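Local coordinates for protein 2-C-methyl-D-erythritol 4-phosphate cytidylyltransferase (Neisseria gonorrhoeae, PDB 1VGW) that probably catalyses the transfer of a cytidylyl group from CTP to 2-C-methyl-D-erythritol 4-phosphate, a step of isoprenoid biosynthesis by the DXP pathway, at residues T145-E150 against S155-R160. Sequence-based numbering, arbitrary orientation.
Sequences TLKRAE and SATVDR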
# COMPACT_ATOMS: atom_id res chain seq x y z
N THR B 145 -2.86 -10.55 -0.14
CA THR B 145 -2.39 -11.67 0.69
C THR B 145 -1.04 -11.38 1.34
O THR B 145 -0.12 -10.91 0.67
CB THR B 145 -2.21 -12.93 -0.20
OG1 THR B 145 -3.49 -13.27 -0.76
CG2 THR B 145 -1.61 -14.08 0.56
N LEU B 146 -0.89 -11.65 2.63
CA LEU B 146 0.33 -11.40 3.38
C LEU B 146 1.16 -12.69 3.47
O LEU B 146 0.65 -13.77 3.69
CB LEU B 146 0.05 -10.93 4.81
CG LEU B 146 -0.58 -9.59 5.08
CD1 LEU B 146 -0.94 -9.46 6.58
CD2 LEU B 146 0.36 -8.43 4.72
N LYS B 147 2.48 -12.54 3.37
CA LYS B 147 3.39 -13.65 3.47
C LYS B 147 4.47 -13.34 4.51
O LYS B 147 4.84 -12.18 4.65
CB LYS B 147 4.08 -13.96 2.12
CG LYS B 147 3.23 -14.00 0.87
CD LYS B 147 2.20 -15.13 0.84
CE LYS B 147 1.82 -15.56 -0.54
NZ LYS B 147 0.78 -16.60 -0.67
N ARG B 148 4.96 -14.34 5.21
CA ARG B 148 6.13 -14.20 6.10
C ARG B 148 7.36 -14.75 5.33
O ARG B 148 7.31 -15.77 4.63
CB ARG B 148 5.92 -15.04 7.36
CG ARG B 148 6.65 -14.63 8.61
CD ARG B 148 6.32 -15.55 9.82
NE ARG B 148 5.02 -15.16 10.41
CZ ARG B 148 4.84 -14.00 11.06
NH1 ARG B 148 5.81 -13.12 11.25
NH2 ARG B 148 3.64 -13.70 11.52
N ALA B 149 8.48 -14.09 5.45
CA ALA B 149 9.71 -14.45 4.79
C ALA B 149 10.80 -15.00 5.70
O ALA B 149 11.05 -14.42 6.77
CB ALA B 149 10.31 -13.15 4.18
N GLU B 150 11.53 -16.01 5.23
CA GLU B 150 12.68 -16.47 6.02
C GLU B 150 13.97 -15.94 5.45
O GLU B 150 14.61 -15.07 6.13
CB GLU B 150 12.65 -17.92 6.41
CG GLU B 150 12.43 -18.10 7.93
CD GLU B 150 12.12 -19.49 8.39
OE1 GLU B 150 12.92 -20.44 8.12
OE2 GLU B 150 11.08 -19.66 9.10
N SER B 155 7.74 -18.44 3.99
CA SER B 155 7.76 -19.45 5.02
C SER B 155 6.35 -19.65 5.58
O SER B 155 6.11 -20.68 6.20
CB SER B 155 8.75 -19.25 6.13
OG SER B 155 8.53 -18.13 6.96
N ALA B 156 5.44 -18.79 5.15
CA ALA B 156 4.07 -18.89 5.59
C ALA B 156 3.17 -17.85 4.93
O ALA B 156 3.62 -16.76 4.57
CB ALA B 156 4.04 -18.60 7.13
N THR B 157 1.90 -18.23 4.78
CA THR B 157 0.91 -17.22 4.35
C THR B 157 0.20 -16.77 5.65
O THR B 157 -0.32 -17.65 6.38
CB THR B 157 -0.09 -17.85 3.38
OG1 THR B 157 0.51 -17.86 2.06
CG2 THR B 157 -1.40 -17.12 3.33
N VAL B 158 0.16 -15.48 5.97
CA VAL B 158 -0.51 -15.04 7.20
C VAL B 158 -1.86 -14.42 6.92
O VAL B 158 -2.10 -13.65 6.01
CB VAL B 158 0.38 -14.29 8.16
CG1 VAL B 158 1.58 -13.67 7.49
CG2 VAL B 158 -0.37 -13.23 8.96
N ASP B 159 -2.85 -14.84 7.69
CA ASP B 159 -4.26 -14.44 7.56
C ASP B 159 -4.45 -12.94 7.67
O ASP B 159 -3.98 -12.31 8.62
CB ASP B 159 -5.00 -15.18 8.68
CG ASP B 159 -6.47 -15.01 8.66
OD1 ASP B 159 -7.06 -14.51 7.67
OD2 ASP B 159 -7.07 -15.39 9.69
N ARG B 160 -5.11 -12.35 6.66
CA ARG B 160 -5.29 -10.91 6.61
C ARG B 160 -6.66 -10.45 7.12
O ARG B 160 -6.93 -9.26 7.31
CB ARG B 160 -4.91 -10.35 5.27
CG ARG B 160 -5.89 -10.13 4.18
CD ARG B 160 -6.08 -11.22 3.20
NE ARG B 160 -6.66 -10.91 1.92
CZ ARG B 160 -7.71 -10.17 1.61
NH1 ARG B 160 -8.45 -9.54 2.53
NH2 ARG B 160 -8.06 -10.06 0.35
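In Lys-147 and Thr-157 the first torsions are alike: CG of the lysine (chi1 -46°) and OG1 of the threonine each lie anti to their own carbonyl carbon, and a further bend at chi2 of Lys-147 carries the amine alongside the hydroxyl, NZ 3.0 Å from OG1 in a hydrogen bond. The two residues form a non-hydrogen-bonded pair of an antiparallel beta hairpin, strands 146-149 and 154-158, which projects from the body of the subunit as an arm and illustrates how a small two-stranded element can build a dimer interface. The second subunit completes the polar cluster: its Asp-191 and Glu-197 form salt bridges with NZ, and Glu-197 is also hydrogen-bonded, through OE1, to OG1 of Thr-157. Strand 146-149 pairs as well with an antiparallel strand of that subunit, continuing the sheet between chains. On the face of Leu-146 and Arg-148, CB of Leu-146 packs 4.1 Å from CG1 of Val-158, and CB of Arg-148 meets CB of Ala-156 at 4.0 Å. Arg-160, predicted to position the substrate MEP, follows the second strand. Toward the turn, Ser-155 and Ala-156 both face Arg-148 in a classic beta bulge. Arg-148 N donates to Ala-156 O at 2.8 Å, while O of Arg-148 accepts a nearly straight bond (176° at the hydrogen) from Ser-155 N, the donor lying 23° off the plane of the Arg-148 carbonyl.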